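Local coordinates for DNA replication regulator protein HobA (Helicobacter pylori, PDB 2UVP) that is required for the initiation of DNA replication and increases the binding of DnaA to the oriC region, at residues L68-S73 against Q167-F172; S63-L68 against D90-S95; T108-Y113 against S135-F140. One frame throughout, in Å; residues are numbered along the deposited sequence.

The three contacts sit on the framework of a five-stranded parallel sheet with its flanking helices. Interactions 1 and 2 have centres about 13 Å apart and share Leu-68 and helix 65-75, which meets helix 161-180 in interaction 1 and the loop after strand 88-90 in interaction 2. Interaction 3, with its centre about 17 Å from that of interaction 2 and 21 Å from that of interaction 1, ties helix 102-112 to the approach to strand 139-143. Along the chain, the segments of interactions 1 and 2 interleave, interaction 2 closes before interaction 3 opens, and interaction 1 spans all of interaction 3. Phe-172 packs on Phe-140 and Phe-91 on Ile-109, so core residues connect the three contacts.

Interaction 1 (L68-S73 against Q167-F172); sequences LNYILS and QLFKLF
The edge of the Tyr-70 ring is directed at one face of the Phe-169 ring in an offset edge-to-face (T-shaped) pair, with centroids 5.3 Å apart and planes at 79°. The corner of the tyrosine does the touching: Tyr-70 CE2 lies 3.6 Å from Phe-169 CD2, while CD2 of the same tyrosine sits over the phenylalanine face. Such a meeting sets the weakly positive ring hydrogens of one aromatic against the electron-rich face of the other. Ile-71 approaches the same phenylalanine at a slant, its CG1 3.9 Å from Phe-169 CD1. A flat, wholly apolar ring suits this place, because it can lie against a tyrosine and a branched aliphatic side chain at once. Phe-169 reaches both with CG anti to its backbone N (chi1 180°), a rotamer that carries the ring out across the gap between two helices.

These helices, 65-75 and 161-180, run nearly parallel, with a signed crossing angle of -21° and a closest axial approach of 11.4 Å over the short segments. Helix 65-75 is the connecting helix of a beta-alpha-beta unit between the parallel strands 55-60 and 88-90, and Ile-71 also packs on Val-58 of the first strand, so the isoleucine joins the sheet layer to the helix pair. Phe-169 in turn touches Phe-67, Asn-74 and Leu-75 of helix 65-75.

The polar ends point into a subunit interface. Lys-170, extended until it bends at its last torsion, crosses the tyrosine at about a right angle and brings NZ to 3.2 Å from Tyr-70 OH. An acidic side chain of another chain makes a salt bridge with Lys-170 NZ, and Tyr-70 OH is hydrogen-bonded to an acidic side chain of another chain as well.

Interaction 2 (S63-L68 against D90-S95); sequences SRHWFL and DFNASS
Asp-90 OD1 accepts the backbone N-H of Ala-93 at 3.0 Å from its N, and across the contact the methyl CD1 of Leu-68 lies 3.4 Å from the same oxygen. The amide comes from above the carboxylate plane, 59° out of it, and the N-H...O angle of 138° shows a bent bond. This is an Asx motif: the short carboxylate folds forward over the chain that follows it, which suits an aspartate placed where a strand ends.

Leu-68 CD1 fits into the angle between two residues of the loop. Besides the aspartate, it meets the aliphatic root of Asn-92, 3.6 Å from its CB, so carbon packs on carbon at the base of the polar side chain. On the more exposed side, the His-65 imidazole stands near the end of the Asn-92 side chain, ring and amide planes 76° apart.

In the fold, the contact joins two neighbouring connections at the C-terminal ends of parallel strands. Strand 55-60 leads into helix 65-75, whose N-cap position is held by Arg-64, and strand 88-90 leads into the loop at Asp-90. Phe-91 to Ser-94 form a type I turn in which Phe-91 O receives Ser-94 N at 3.0 Å and also the hydroxyl OG of Ser-94, a small side chain able to bend back onto the turn.

Leucine suits the middle of this contact because its branches face the sheet as well, packing on Val-58 and Ala-60 of strand 55-60. Arg-64 turns elsewhere, into a salt bridge with Asp-61.

Interaction 3 (T108-Y113 against S135-F140); sequences TIEMTY and SKIPSF
Glu-110 meets Ile-137 closely but touches Lys-136 only loosely. On the packed side, the methyl CD1 of Ile-137 reaches 3.5 Å from Glu-110 OE1 and 4.0 Å from Glu-110 CG, so the aliphatic shaft of the glutamate and its OE1 rest against a buried isoleucine. With its CG anti to the carbonyl carbon (chi1 -63°) and the chain extended beyond, the glutamate passes over Ile-137 obliquely and carries its acid group across to Ile-137 and Lys-136.

On the exposed side, Lys-136 CD comes within 3.9 Å of Glu-110 OE1, yet the lysine bends repeatedly and leaves NZ 5.7 Å from that oxygen. The opposite charges may therefore attract each other weakly at long range, without direct contact.

Helix 102-112 leads into strand 116-121, and residues 135-138 into strand 139-143, its neighbour in the parallel sheet. Ile-137 suits this approach, since it also packs on Leu-106 of the helix and on Pro-116 and Phe-118 of strand 116-121.

Near the helix end, Thr-112 OG1 donates to Thr-108 O at 2.6 Å, from the face of the carbonyl opposite to that used by Thr-112 N. The same hydroxyl is also hydrogen-bonded to a polar side chain of another chain.

Interaction 1 (L68-S73 against Q167-F172)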
loop_
_atom_site.group_PDB
_atom_site.type_symbol
_atom_site.label_atom_id
_atom_site.label_comp_id
_atom_site.label_asym_id
_atom_site.label_seq_id
_atom_site.Cartn_x
_atom_site.Cartn_y
_atom_site.Cartn_z
ATOM N N LEU A 68 -3.674 8.818 9.844
ATOM C CA LEU A 68 -2.387 9.026 9.154
ATOM C C LEU A 68 -2.666 9.402 7.688
ATOM O O LEU A 68 -2.165 10.400 7.183
ATOM C CB LEU A 68 -1.549 7.738 9.217
ATOM C CG LEU A 68 -0.014 7.772 9.197
ATOM C CD1 LEU A 68 0.550 6.449 8.711
ATOM C CD2 LEU A 68 0.659 8.945 8.542
ATOM N N ASN A 69 -3.489 8.597 7.017
ATOM C CA ASN A 69 -3.881 8.849 5.632
ATOM C C ASN A 69 -4.524 10.231 5.477
ATOM O O ASN A 69 -4.191 10.993 4.547
ATOM C CB ASN A 69 -4.823 7.709 5.207
ATOM C CG ASN A 69 -5.220 7.759 3.745
ATOM O OD1 ASN A 69 -5.418 8.817 3.168
ATOM N ND2 ASN A 69 -5.384 6.569 3.147
ATOM N N TYR A 70 -5.412 10.559 6.407
ATOM C CA TYR A 70 -6.085 11.864 6.414
ATOM C C TYR A 70 -5.077 13.005 6.519
ATOM O O TYR A 70 -5.182 13.983 5.787
ATOM C CB TYR A 70 -7.021 11.907 7.604
ATOM C CG TYR A 70 -7.889 13.149 7.673
ATOM C CD1 TYR A 70 -9.069 13.237 6.953
ATOM C CD2 TYR A 70 -7.525 14.222 8.497
ATOM C CE1 TYR A 70 -9.886 14.383 7.040
ATOM C CE2 TYR A 70 -8.330 15.372 8.591
ATOM C CZ TYR A 70 -9.510 15.434 7.867
ATOM O OH TYR A 70 -10.346 16.536 7.929
ATOM N N ILE A 71 -4.098 12.871 7.403
ATOM C CA ILE A 71 -3.076 13.929 7.551
ATOM C C ILE A 71 -2.324 14.145 6.228
ATOM O O ILE A 71 -2.186 15.269 5.739
ATOM C CB ILE A 71 -2.121 13.590 8.710
ATOM C CG1 ILE A 71 -2.866 13.726 10.053
ATOM C CG2 ILE A 71 -0.875 14.491 8.688
ATOM C CD1 ILE A 71 -2.088 13.144 11.238
ATOM N N LEU A 72 -1.823 13.055 5.659
ATOM C CA LEU A 72 -1.061 13.138 4.422
ATOM C C LEU A 72 -1.877 13.746 3.279
ATOM O O LEU A 72 -1.393 14.628 2.568
ATOM C CB LEU A 72 -0.558 11.750 4.031
ATOM C CG LEU A 72 0.678 11.136 4.711
ATOM C CD1 LEU A 72 1.063 11.712 6.041
ATOM C CD2 LEU A 72 0.471 9.618 4.816
ATOM N N SER A 73 -3.119 13.298 3.103
ATOM C CA SER A 73 -3.899 13.779 1.966
ATOM C C SER A 73 -4.381 15.199 2.159
ATOM O O SER A 73 -4.546 15.926 1.179
ATOM C CB SER A 73 -5.106 12.881 1.633
ATOM O OG SER A 73 -5.971 12.754 2.730
ATOM N N GLN A 167 -10.978 17.452 14.349
ATOM C CA GLN A 167 -11.105 18.820 14.805
ATOM C C GLN A 167 -9.708 19.397 15.103
ATOM O O GLN A 167 -9.392 20.543 14.731
ATOM C CB GLN A 167 -12.001 18.855 16.033
ATOM C CG GLN A 167 -12.357 20.277 16.413
ATOM C CD GLN A 167 -13.174 20.340 17.689
ATOM O OE1 GLN A 167 -13.741 19.340 18.134
ATOM N NE2 GLN A 167 -13.176 21.516 18.320
ATOM N N LEU A 168 -8.859 18.594 15.741
ATOM C CA LEU A 168 -7.479 19.048 16.022
ATOM C C LEU A 168 -6.678 19.220 14.731
ATOM O O LEU A 168 -5.881 20.156 14.604
ATOM C CB LEU A 168 -6.760 18.072 16.944
ATOM C CG LEU A 168 -7.310 18.040 18.381
ATOM C CD1 LEU A 168 -6.785 16.783 19.049
ATOM C CD2 LEU A 168 -6.958 19.356 19.178
ATOM N N PHE A 169 -6.869 18.313 13.774
ATOM C CA PHE A 169 -6.190 18.517 12.510
ATOM C C PHE A 169 -6.605 19.817 11.854
ATOM O O PHE A 169 -5.781 20.577 11.348
ATOM C CB PHE A 169 -6.434 17.382 11.505
ATOM C CG PHE A 169 -5.726 17.643 10.222
ATOM C CD1 PHE A 169 -4.376 17.345 10.120
ATOM C CD2 PHE A 169 -6.372 18.290 9.164
ATOM C CE1 PHE A 169 -3.657 17.643 8.940
ATOM C CE2 PHE A 169 -5.670 18.605 7.974
ATOM C CZ PHE A 169 -4.301 18.271 7.874
ATOM N N LYS A 170 -7.903 20.066 11.837
ATOM C CA LYS A 170 -8.433 21.242 11.176
ATOM C C LYS A 170 -7.934 22.502 11.891
ATOM O O LYS A 170 -7.658 23.522 11.239
ATOM C CB LYS A 170 -9.949 21.178 11.119
ATOM C CG LYS A 170 -10.454 20.137 10.064
ATOM C CD LYS A 170 -11.941 19.882 10.223
ATOM C CE LYS A 170 -12.463 18.800 9.223
ATOM N NZ LYS A 170 -12.143 19.154 7.778
ATOM N N LEU A 171 -7.779 22.411 13.212
ATOM C CA LEU A 171 -7.195 23.517 13.967
ATOM C C LEU A 171 -5.735 23.730 13.528
ATOM O O LEU A 171 -5.325 24.872 13.224
ATOM C CB LEU A 171 -7.242 23.224 15.468
ATOM C CG LEU A 171 -6.560 24.246 16.370
ATOM C CD1 LEU A 171 -7.252 25.614 16.268
ATOM C CD2 LEU A 171 -6.581 23.716 17.822
ATOM N N PHE A 172 -4.964 22.638 13.483
ATOM C CA PHE A 172 -3.588 22.704 13.045
ATOM C C PHE A 172 -3.437 23.305 11.651
ATOM O O PHE A 172 -2.635 24.222 11.458
ATOM C CB PHE A 172 -2.904 21.326 13.102
ATOM C CG PHE A 172 -1.547 21.336 12.490
ATOM C CD1 PHE A 172 -0.472 21.872 13.185
ATOM C CD2 PHE A 172 -1.351 20.887 11.181
ATOM C CE1 PHE A 172 0.802 21.932 12.608
ATOM C CE2 PHE A 172 -0.074 20.940 10.592
ATOM C CZ PHE A 172 1.011 21.454 11.328
#

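Interaction 2 (S63-L68 against D90-S95)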
loop_
_atom_site.group_PDB
_atom_site.type_symbol
_atom_site.label_atom_id
_atom_site.label_comp_id
_atom_site.label_asym_id
_atom_site.label_seq_id
_atom_site.Cartn_x
_atom_site.Cartn_y
_atom_site.Cartn_z
ATOM N N SER A 63 -5.034 1.405 14.946
ATOM C CA SER A 63 -6.427 1.828 14.783
ATOM C C SER A 63 -6.539 3.174 14.064
ATOM O O SER A 63 -7.624 3.534 13.576
ATOM C CB SER A 63 -7.125 1.858 16.142
ATOM O OG SER A 63 -7.287 0.505 16.578
ATOM N N ARG A 64 -5.426 3.911 14.009
ATOM C CA ARG A 64 -5.456 5.272 13.444
ATOM C C ARG A 64 -4.770 5.410 12.091
ATOM O O ARG A 64 -4.484 6.542 11.643
ATOM C CB ARG A 64 -4.895 6.285 14.449
ATOM C CG ARG A 64 -5.983 7.063 15.232
ATOM C CD ARG A 64 -7.000 6.130 15.869
ATOM N NE ARG A 64 -6.386 5.364 16.950
ATOM C CZ ARG A 64 -7.046 4.867 17.998
ATOM N NH1 ARG A 64 -8.361 5.050 18.121
ATOM N NH2 ARG A 64 -6.380 4.192 18.924
ATOM N N HIS A 65 -4.536 4.286 11.409
ATOM C CA HIS A 65 -3.978 4.371 10.052
ATOM C C HIS A 65 -4.844 5.261 9.167
ATOM O O HIS A 65 -4.308 6.004 8.342
ATOM C CB HIS A 65 -3.816 2.996 9.400
ATOM C CG HIS A 65 -2.746 2.158 10.012
ATOM N ND1 HIS A 65 -2.401 0.917 9.507
ATOM C CD2 HIS A 65 -1.907 2.387 11.052
ATOM C CE1 HIS A 65 -1.420 0.408 10.234
ATOM N NE2 HIS A 65 -1.093 1.282 11.169
ATOM N N TRP A 66 -6.169 5.208 9.334
ATOM C CA TRP A 66 -7.040 6.097 8.543
ATOM C C TRP A 66 -6.671 7.569 8.781
ATOM O O TRP A 66 -6.737 8.391 7.865
ATOM C CB TRP A 66 -8.520 5.866 8.857
ATOM C CG TRP A 66 -8.894 6.201 10.281
ATOM C CD1 TRP A 66 -8.854 5.367 11.351
ATOM C CD2 TRP A 66 -9.328 7.479 10.775
ATOM N NE1 TRP A 66 -9.274 6.034 12.491
ATOM C CE2 TRP A 66 -9.573 7.331 12.159
ATOM C CE3 TRP A 66 -9.555 8.725 10.170
ATOM C CZ2 TRP A 66 -10.019 8.401 12.964
ATOM C CZ3 TRP A 66 -10.005 9.797 10.973
ATOM C CH2 TRP A 66 -10.240 9.609 12.349
ATOM N N PHE A 67 -6.253 7.907 9.999
ATOM C CA PHE A 67 -6.004 9.309 10.340
ATOM C C PHE A 67 -4.625 9.746 9.832
ATOM O O PHE A 67 -4.438 10.887 9.413
ATOM C CB PHE A 67 -6.169 9.550 11.840
ATOM C CG PHE A 67 -6.038 11.002 12.240
ATOM C CD1 PHE A 67 -6.921 11.967 11.734
ATOM C CD2 PHE A 67 -5.015 11.403 13.101
ATOM C CE1 PHE A 67 -6.823 13.329 12.132
ATOM C CE2 PHE A 67 -4.886 12.763 13.483
ATOM C CZ PHE A 67 -5.796 13.722 12.976
ATOM N N LEU A 68 -3.674 8.818 9.844
ATOM C CA LEU A 68 -2.387 9.026 9.154
ATOM C C LEU A 68 -2.666 9.402 7.688
ATOM O O LEU A 68 -2.165 10.400 7.183
ATOM C CB LEU A 68 -1.549 7.738 9.217
ATOM C CG LEU A 68 -0.014 7.772 9.197
ATOM C CD1 LEU A 68 0.550 6.449 8.711
ATOM C CD2 LEU A 68 0.659 8.945 8.542
ATOM N N ASP A 90 5.194 9.708 5.364
ATOM C CA ASP A 90 4.533 8.597 6.029
ATOM C C ASP A 90 5.606 7.741 6.716
ATOM O O ASP A 90 6.289 6.931 6.082
ATOM C CB ASP A 90 3.717 7.777 5.020
ATOM C CG ASP A 90 3.009 6.578 5.653
ATOM O OD1 ASP A 90 3.359 6.172 6.785
ATOM O OD2 ASP A 90 2.108 6.030 4.969
ATOM N N PHE A 91 5.758 7.939 8.022
ATOM C CA PHE A 91 6.767 7.228 8.779
ATOM C C PHE A 91 6.400 5.759 8.994
ATOM O O PHE A 91 7.289 4.896 8.939
ATOM C CB PHE A 91 7.036 7.963 10.107
ATOM C CG PHE A 91 8.182 7.389 10.912
ATOM C CD1 PHE A 91 9.405 7.111 10.318
ATOM C CD2 PHE A 91 8.048 7.193 12.286
ATOM C CE1 PHE A 91 10.467 6.586 11.066
ATOM C CE2 PHE A 91 9.104 6.675 13.046
ATOM C CZ PHE A 91 10.318 6.375 12.429
ATOM N N ASN A 92 5.111 5.461 9.200
ATOM C CA ASN A 92 4.648 4.066 9.326
ATOM C C ASN A 92 5.162 3.245 8.167
ATOM O O ASN A 92 5.496 2.085 8.348
ATOM C CB ASN A 92 3.112 3.926 9.305
ATOM C CG ASN A 92 2.453 4.095 10.687
ATOM O OD1 ASN A 92 1.351 3.578 10.933
ATOM N ND2 ASN A 92 3.078 4.829 11.547
ATOM N N ALA A 93 5.185 3.849 6.974
ATOM C CA ALA A 93 5.431 3.107 5.744
ATOM C C ALA A 93 6.919 3.051 5.412
ATOM O O ALA A 93 7.332 2.367 4.481
ATOM C CB ALA A 93 4.678 3.726 4.592
ATOM N N SER A 94 7.731 3.775 6.156
ATOM C CA SER A 94 9.129 3.892 5.733
ATOM C C SER A 94 9.970 2.718 6.217
ATOM O O SER A 94 9.621 2.035 7.176
ATOM C CB SER A 94 9.718 5.213 6.183
ATOM O OG SER A 94 10.195 5.115 7.493
ATOM N N SER A 95 11.089 2.483 5.535
ATOM C CA SER A 95 11.981 1.401 5.905
ATOM C C SER A 95 12.675 1.686 7.247
ATOM O O SER A 95 13.312 0.802 7.806
ATOM C CB SER A 95 13.013 1.184 4.794
ATOM O OG SER A 95 12.371 0.917 3.548
#

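Interaction 3 (T108-Y113 against S135-F140)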
loop_
_atom_site.group_PDB
_atom_site.type_symbol
_atom_site.label_atom_id
_atom_site.label_comp_id
_atom_site.label_asym_id
_atom_site.label_seq_id
_atom_site.Cartn_x
_atom_site.Cartn_y
_atom_site.Cartn_z
ATOM N N THR A 108 19.919 6.279 11.184
ATOM C CA THR A 108 19.617 6.365 9.758
ATOM C C THR A 108 18.708 7.561 9.484
ATOM O O THR A 108 18.901 8.288 8.513
ATOM C CB THR A 108 19.037 5.038 9.199
ATOM O OG1 THR A 108 20.012 3.983 9.374
ATOM C CG2 THR A 108 18.706 5.179 7.707
ATOM N N ILE A 109 17.738 7.790 10.361
ATOM C CA ILE A 109 16.853 8.954 10.225
ATOM C C ILE A 109 17.642 10.282 10.311
ATOM O O ILE A 109 17.487 11.173 9.475
ATOM C CB ILE A 109 15.705 8.891 11.264
ATOM C CG1 ILE A 109 14.778 7.719 10.925
ATOM C CG2 ILE A 109 14.919 10.201 11.349
ATOM C CD1 ILE A 109 13.925 7.264 12.074
ATOM N N GLU A 110 18.496 10.391 11.331
ATOM C CA GLU A 110 19.299 11.585 11.532
ATOM C C GLU A 110 20.221 11.859 10.337
ATOM O O GLU A 110 20.408 13.015 9.964
ATOM C CB GLU A 110 20.097 11.496 12.846
ATOM C CG GLU A 110 19.215 11.422 14.094
ATOM C CD GLU A 110 19.995 11.185 15.390
ATOM O OE1 GLU A 110 19.829 12.002 16.314
ATOM O OE2 GLU A 110 20.750 10.185 15.502
ATOM N N MET A 111 20.742 10.803 9.704
ATOM C CA MET A 111 21.644 10.970 8.554
ATOM C C MET A 111 20.890 11.280 7.269
ATOM O O MET A 111 21.407 11.962 6.382
ATOM C CB MET A 111 22.504 9.718 8.349
ATOM N N THR A 112 19.654 10.790 7.180
ATOM C CA THR A 112 18.855 10.901 5.962
ATOM C C THR A 112 18.166 12.245 5.798
ATOM O O THR A 112 18.189 12.828 4.705
ATOM C CB THR A 112 17.809 9.775 5.927
ATOM O OG1 THR A 112 18.506 8.518 5.946
ATOM C CG2 THR A 112 16.924 9.849 4.683
ATOM N N TYR A 113 17.569 12.731 6.891
ATOM C CA TYR A 113 16.766 13.948 6.859
ATOM C C TYR A 113 17.512 15.136 7.443
ATOM O O TYR A 113 18.209 14.996 8.450
ATOM C CB TYR A 113 15.447 13.736 7.635
ATOM C CG TYR A 113 14.623 12.600 7.061
ATOM C CD1 TYR A 113 13.794 12.819 5.952
ATOM C CD2 TYR A 113 14.680 11.321 7.608
ATOM C CE1 TYR A 113 13.047 11.768 5.395
ATOM C CE2 TYR A 113 13.931 10.263 7.058
ATOM C CZ TYR A 113 13.119 10.503 5.956
ATOM O OH TYR A 113 12.384 9.462 5.394
ATOM N N SER A 135 13.716 10.345 22.059
ATOM C CA SER A 135 14.989 10.909 21.612
ATOM C C SER A 135 15.029 12.444 21.601
ATOM O O SER A 135 14.061 13.103 21.981
ATOM C CB SER A 135 15.368 10.345 20.237
ATOM O OG SER A 135 14.630 10.966 19.198
ATOM N N LYS A 136 16.167 12.989 21.173
ATOM C CA LYS A 136 16.412 14.428 21.099
ATOM C C LYS A 136 15.607 15.075 19.975
ATOM O O LYS A 136 15.366 16.285 19.996
ATOM C CB LYS A 136 17.908 14.722 20.848
ATOM C CG LYS A 136 18.881 13.585 21.209
ATOM C CD LYS A 136 19.015 12.562 20.058
ATOM C CE LYS A 136 19.265 11.148 20.582
ATOM N NZ LYS A 136 18.259 10.724 21.600
ATOM N N ILE A 137 15.210 14.277 18.983
ATOM C CA ILE A 137 14.549 14.817 17.798
ATOM C C ILE A 137 13.236 15.477 18.241
ATOM O O ILE A 137 12.548 14.951 19.110
ATOM C CB ILE A 137 14.316 13.739 16.688
ATOM C CG1 ILE A 137 15.643 13.309 16.046
ATOM C CG2 ILE A 137 13.448 14.287 15.545
ATOM C CD1 ILE A 137 16.389 12.226 16.779
ATOM N N PRO A 138 12.924 16.655 17.682
ATOM C CA PRO A 138 11.669 17.339 17.975
ATOM C C PRO A 138 10.466 16.451 17.672
ATOM O O PRO A 138 10.552 15.564 16.812
ATOM C CB PRO A 138 11.705 18.539 17.031
ATOM C CG PRO A 138 13.155 18.774 16.766
ATOM C CD PRO A 138 13.766 17.423 16.742
ATOM N N SER A 139 9.368 16.659 18.401
ATOM C CA SER A 139 8.162 15.864 18.186
ATOM C C SER A 139 6.859 16.635 18.441
ATOM O O SER A 139 6.843 17.666 19.121
ATOM C CB SER A 139 8.210 14.569 18.997
ATOM O OG SER A 139 8.254 14.843 20.383
ATOM N N PHE A 140 5.780 16.137 17.852
ATOM C CA PHE A 140 4.437 16.688 18.013
ATOM C C PHE A 140 3.628 15.458 18.338
ATOM O O PHE A 140 3.269 14.683 17.441
ATOM C CB PHE A 140 4.028 17.267 16.658
ATOM C CG PHE A 140 2.704 18.014 16.622
ATOM C CD1 PHE A 140 1.982 18.035 15.422
ATOM C CD2 PHE A 140 2.234 18.770 17.700
ATOM C CE1 PHE A 140 0.777 18.771 15.294
ATOM C CE2 PHE A 140 1.039 19.508 17.587
ATOM C CZ PHE A 140 0.306 19.498 16.382
#